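Local coordinates for conserved hypothetical protein TM1158 (Thermotoga maritima, PDB 1O1Y), which is a putative glutamine amidotransferase of the class I family, probably releasing ammonia from glutamine for transfer to an acceptor substrate, at residues N134-V146 with V175-E187. Numbering follows the deposited sequence.
With SO4 (sulfate ion), chain I; SO4 (sulfate ion), chain E; SO4 (sulfate ion), chain F; SO4 (sulfate ion), chain H.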
# COMPACT_ATOMS: atom_id res chain seq x y z
N ASN A 134 -1.44 17.93 2.50
CA ASN A 134 -2.68 17.12 2.46
C ASN A 134 -3.03 16.61 3.85
O ASN A 134 -2.21 16.00 4.54
CB ASN A 134 -2.52 15.89 1.56
CG ASN A 134 -3.81 15.08 1.46
OD1 ASN A 134 -3.99 14.12 2.20
ND2 ASN A 134 -4.70 15.48 0.54
N LYS A 135 -4.29 16.79 4.21
CA LYS A 135 -4.78 16.53 5.55
C LYS A 135 -4.58 15.09 6.02
O LYS A 135 -4.39 14.87 7.22
CB LYS A 135 -6.27 16.87 5.63
CG LYS A 135 -7.19 15.95 4.80
CD LYS A 135 -8.68 16.39 4.96
CE LYS A 135 -9.59 15.54 4.09
NZ LYS A 135 -11.03 15.95 4.32
N PHE A 136 -4.65 14.12 5.12
CA PHE A 136 -4.53 12.72 5.52
C PHE A 136 -3.17 12.43 6.15
O PHE A 136 -3.05 11.52 6.94
CB PHE A 136 -4.72 11.75 4.34
CG PHE A 136 -6.10 11.74 3.79
CD1 PHE A 136 -7.21 11.73 4.64
CD2 PHE A 136 -6.32 11.72 2.42
CE1 PHE A 136 -8.50 11.70 4.15
CE2 PHE A 136 -7.64 11.70 1.92
CZ PHE A 136 -8.72 11.69 2.79
N PHE A 137 -2.16 13.20 5.72
CA PHE A 137 -0.77 12.99 6.12
C PHE A 137 -0.25 14.11 7.02
O PHE A 137 0.95 14.24 7.20
CB PHE A 137 0.09 12.83 4.88
CG PHE A 137 -0.22 11.56 4.13
CD1 PHE A 137 0.30 10.37 4.55
CD2 PHE A 137 -1.14 11.55 3.09
CE1 PHE A 137 0.03 9.19 3.88
CE2 PHE A 137 -1.42 10.34 2.43
CZ PHE A 137 -0.86 9.19 2.82
N ARG A 138 -1.15 14.90 7.59
CA ARG A 138 -0.75 16.01 8.42
C ARG A 138 0.19 15.66 9.57
O ARG A 138 1.08 16.45 9.92
CB ARG A 138 -1.99 16.74 8.94
CG ARG A 138 -1.78 18.18 9.37
CD ARG A 138 -2.96 19.15 8.95
NE ARG A 138 -3.24 19.22 7.48
CZ ARG A 138 -4.41 19.63 6.94
NH1 ARG A 138 -5.42 19.98 7.70
NH2 ARG A 138 -4.58 19.68 5.63
N GLU A 139 0.06 14.47 10.14
CA GLU A 139 0.92 14.07 11.25
C GLU A 139 2.27 13.55 10.79
O GLU A 139 3.16 13.34 11.64
CB GLU A 139 0.27 12.94 12.05
CG GLU A 139 -0.81 13.44 12.99
CD GLU A 139 -2.02 13.98 12.26
OE1 GLU A 139 -2.43 15.12 12.56
OE2 GLU A 139 -2.55 13.24 11.39
N PHE A 140 2.45 13.37 9.48
CA PHE A 140 3.67 12.74 8.97
C PHE A 140 4.78 13.79 8.93
O PHE A 140 4.51 14.95 8.65
CB PHE A 140 3.46 12.15 7.57
CG PHE A 140 2.73 10.82 7.55
CD1 PHE A 140 1.46 10.70 8.07
CD2 PHE A 140 3.31 9.73 6.93
CE1 PHE A 140 0.81 9.48 8.03
CE2 PHE A 140 2.65 8.53 6.88
CZ PHE A 140 1.40 8.39 7.45
N PRO A 141 6.03 13.39 9.16
CA PRO A 141 7.15 14.35 9.15
C PRO A 141 7.61 14.66 7.71
O PRO A 141 7.15 14.00 6.76
CB PRO A 141 8.24 13.61 9.91
CG PRO A 141 8.04 12.22 9.52
CD PRO A 141 6.51 12.05 9.53
N ASP A 142 8.48 15.65 7.57
CA ASP A 142 9.00 16.05 6.27
C ASP A 142 9.85 14.97 5.62
O ASP A 142 9.86 14.85 4.39
CB ASP A 142 9.83 17.32 6.42
CG ASP A 142 8.99 18.54 6.73
OD1 ASP A 142 9.59 19.55 7.15
OD2 ASP A 142 7.75 18.54 6.58
N ARG A 143 10.56 14.19 6.44
CA ARG A 143 11.49 13.18 5.94
C ARG A 143 11.34 11.94 6.80
O ARG A 143 11.50 12.03 8.02
CB ARG A 143 12.87 13.77 6.00
CG ARG A 143 14.12 12.95 5.61
CD ARG A 143 15.33 13.79 5.92
NE ARG A 143 16.66 13.25 5.69
CZ ARG A 143 17.47 12.84 6.63
NH1 ARG A 143 18.66 12.41 6.27
NH2 ARG A 143 17.10 12.80 7.92
N LEU A 144 11.01 10.82 6.18
CA LEU A 144 10.53 9.62 6.90
C LEU A 144 11.27 8.40 6.33
O LEU A 144 11.31 8.21 5.10
CB LEU A 144 8.99 9.47 6.66
CG LEU A 144 8.26 8.34 7.43
CD1 LEU A 144 8.30 8.51 8.96
CD2 LEU A 144 6.83 8.26 6.97
N ARG A 145 11.77 7.55 7.22
CA ARG A 145 12.32 6.27 6.81
C ARG A 145 11.22 5.24 6.69
O ARG A 145 10.45 5.03 7.62
CB ARG A 145 13.36 5.82 7.81
CG ARG A 145 14.20 4.71 7.30
CD ARG A 145 15.32 4.29 8.28
NE ARG A 145 16.40 5.27 8.32
CZ ARG A 145 16.65 6.12 9.32
NH1 ARG A 145 15.89 6.15 10.42
NH2 ARG A 145 17.70 6.92 9.23
N VAL A 146 11.13 4.63 5.51
CA VAL A 146 10.08 3.67 5.20
C VAL A 146 10.64 2.43 4.50
O VAL A 146 11.82 2.40 4.03
CB VAL A 146 9.00 4.31 4.30
CG1 VAL A 146 8.40 5.51 4.95
CG2 VAL A 146 9.55 4.61 2.91
N VAL A 175 -2.46 11.48 -3.74
CA VAL A 175 -3.85 11.46 -3.32
C VAL A 175 -4.73 12.02 -4.46
O VAL A 175 -4.34 12.95 -5.20
CB VAL A 175 -4.08 12.33 -2.04
CG1 VAL A 175 -5.56 12.49 -1.73
CG2 VAL A 175 -3.33 11.77 -0.87
N TYR A 176 -5.88 11.41 -4.62
CA TYR A 176 -6.91 11.84 -5.57
C TYR A 176 -8.24 11.62 -4.87
O TYR A 176 -8.67 10.50 -4.71
CB TYR A 176 -6.84 11.00 -6.85
CG TYR A 176 -7.96 11.28 -7.84
CD1 TYR A 176 -7.93 12.37 -8.67
CD2 TYR A 176 -9.07 10.45 -7.89
CE1 TYR A 176 -8.99 12.62 -9.54
CE2 TYR A 176 -10.11 10.70 -8.76
CZ TYR A 176 -10.05 11.78 -9.58
OH TYR A 176 -11.09 12.04 -10.45
N GLY A 177 -8.86 12.69 -4.42
CA GLY A 177 -10.13 12.60 -3.70
C GLY A 177 -9.89 11.89 -2.39
O GLY A 177 -8.99 12.25 -1.63
N LYS A 178 -10.64 10.81 -2.17
CA LYS A 178 -10.45 9.93 -1.02
C LYS A 178 -9.58 8.71 -1.29
O LYS A 178 -9.48 7.81 -0.43
CB LYS A 178 -11.81 9.54 -0.50
CG LYS A 178 -12.54 10.77 0.03
CD LYS A 178 -14.04 10.64 -0.07
CE LYS A 178 -14.66 9.86 1.06
NZ LYS A 178 -16.19 10.02 1.07
N ALA A 179 -8.94 8.69 -2.45
CA ALA A 179 -8.03 7.60 -2.82
C ALA A 179 -6.58 8.02 -2.68
O ALA A 179 -6.18 9.10 -3.10
CB ALA A 179 -8.30 7.15 -4.25
N VAL A 180 -5.84 7.12 -2.06
CA VAL A 180 -4.45 7.34 -1.70
C VAL A 180 -3.64 6.23 -2.29
O VAL A 180 -4.01 5.07 -2.20
CB VAL A 180 -4.31 7.36 -0.16
CG1 VAL A 180 -2.83 7.48 0.28
CG2 VAL A 180 -5.18 8.45 0.48
N GLY A 181 -2.52 6.56 -2.90
CA GLY A 181 -1.55 5.57 -3.33
C GLY A 181 -0.21 5.81 -2.69
O GLY A 181 0.31 6.90 -2.77
N LEU A 182 0.35 4.78 -2.07
CA LEU A 182 1.70 4.84 -1.49
C LEU A 182 2.53 3.75 -2.09
O LEU A 182 2.14 2.61 -2.07
CB LEU A 182 1.65 4.67 0.04
CG LEU A 182 0.87 5.66 0.87
CD1 LEU A 182 0.99 5.30 2.37
CD2 LEU A 182 1.31 7.07 0.60
N GLN A 183 3.68 4.09 -2.65
CA GLN A 183 4.56 3.09 -3.22
C GLN A 183 5.18 2.19 -2.12
O GLN A 183 5.46 0.99 -2.31
CB GLN A 183 5.65 3.78 -4.03
CG GLN A 183 6.68 2.85 -4.61
CD GLN A 183 6.08 1.99 -5.71
OE1 GLN A 183 5.89 2.48 -6.82
NE2 GLN A 183 5.78 0.72 -5.40
N PHE A 184 5.40 2.81 -0.95
CA PHE A 184 6.15 2.25 0.16
C PHE A 184 5.27 1.62 1.26
O PHE A 184 4.02 1.80 1.30
CB PHE A 184 7.05 3.34 0.75
CG PHE A 184 6.30 4.57 1.15
CD1 PHE A 184 6.20 5.67 0.28
CD2 PHE A 184 5.77 4.69 2.44
CE1 PHE A 184 5.49 6.81 0.66
CE2 PHE A 184 5.10 5.80 2.81
CZ PHE A 184 4.96 6.89 1.93
N HIS A 185 5.95 1.00 2.22
CA HIS A 185 5.31 0.29 3.32
C HIS A 185 5.59 0.97 4.65
O HIS A 185 6.77 1.14 5.03
CB HIS A 185 5.86 -1.13 3.36
CG HIS A 185 5.56 -1.90 2.13
ND1 HIS A 185 4.39 -2.62 1.96
CD2 HIS A 185 6.27 -2.06 0.98
CE1 HIS A 185 4.41 -3.22 0.77
NE2 HIS A 185 5.54 -2.89 0.16
N ILE A 186 4.52 1.34 5.35
CA ILE A 186 4.61 1.75 6.74
C ILE A 186 3.88 0.75 7.63
O ILE A 186 3.80 0.96 8.86
CB ILE A 186 4.04 3.17 6.96
CG1 ILE A 186 2.55 3.26 6.67
CG2 ILE A 186 4.79 4.19 6.12
CD1 ILE A 186 1.91 4.66 6.94
N GLU A 187 3.41 -0.36 7.04
CA GLU A 187 2.71 -1.43 7.79
C GLU A 187 3.56 -2.61 8.16
O GLU A 187 3.08 -3.55 8.79
CB GLU A 187 1.47 -1.90 7.04
CG GLU A 187 1.69 -2.91 5.91
CD GLU A 187 2.29 -2.33 4.62
OE1 GLU A 187 2.52 -1.09 4.47
OE2 GLU A 187 2.49 -3.15 3.68
S SO4 I . 9.06 17.48 11.18
O1 SO4 I . 9.42 16.39 12.05
O2 SO4 I . 9.85 18.70 11.45
O3 SO4 I . 7.65 17.79 11.36
O4 SO4 I . 9.13 17.01 9.86
S SO4 E . 19.84 10.49 9.53
O1 SO4 E . 20.90 10.86 10.44
O2 SO4 E . 18.65 11.22 9.87
O3 SO4 E . 19.57 9.06 9.56
O4 SO4 E . 20.32 10.73 8.19
S SO4 F . -6.27 19.07 11.06
O1 SO4 F . -5.26 18.49 11.86
O2 SO4 F . -5.82 20.42 10.74
O3 SO4 F . -7.53 19.25 11.71
O4 SO4 F . -6.46 18.27 9.91
S SO4 H . 16.55 8.87 14.07
O1 SO4 H . 17.17 8.67 15.38
O2 SO4 H . 15.21 9.43 14.24
O3 SO4 H . 16.37 7.64 13.27
O4 SO4 H . 17.32 9.88 13.37
O HOH W 1 -7.72 14.71 -0.10
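Phe137 drives the rim of its ring between Val180 and Leu182: CZ lies 3.6 Å from Val180 CG1, which sits at the ring edge in its plane, and 3.8 Å from Leu182 CD2. Val175 CG2 also lies at this ring's edge, near CE2, while Val175 CG1 is 3.9 Å from Asn134 ND2; a water joins that ND2 to Gly177 O. Phe136 brings CE2 edge-on to Gly177 O, and its CD2 lies 4.0 Å from Val180 CG2. Val180 divides its methyls, CG1 to Phe137 and CG2 to Phe136, with CG1 trans to the backbone N (chi1 176°). Further along, Phe140 takes Phe137 CD1 over the centre of its ring and meets the terminal CD1 of Ile186 edge on, CZ at 3.8 Å, while Val146 lays CG2 3.5 Å from Phe184 CB. The hairpin of strands 173-176 and 179-182, closed by a type II' turn from Tyr176 to Ala179, belongs to the central mixed sheet of this flavodoxin-like glutaminase domain; the loop leading into strand 143-150 packs on it. Beyond strand 179-182, His185 ND1 donates to Glu187 OE2 (2.6 Å), and His185 NE2 is hydrogen-bonded to the cysteinesulfonic acid at position 100, consistent with the Cys-His-Glu triad of class I amidotransferases. An Asx turn from Asn134 OD1 to Phe136 N shapes the loop, and Leu232 of helix 211-237 touches Phe136 and Phe137.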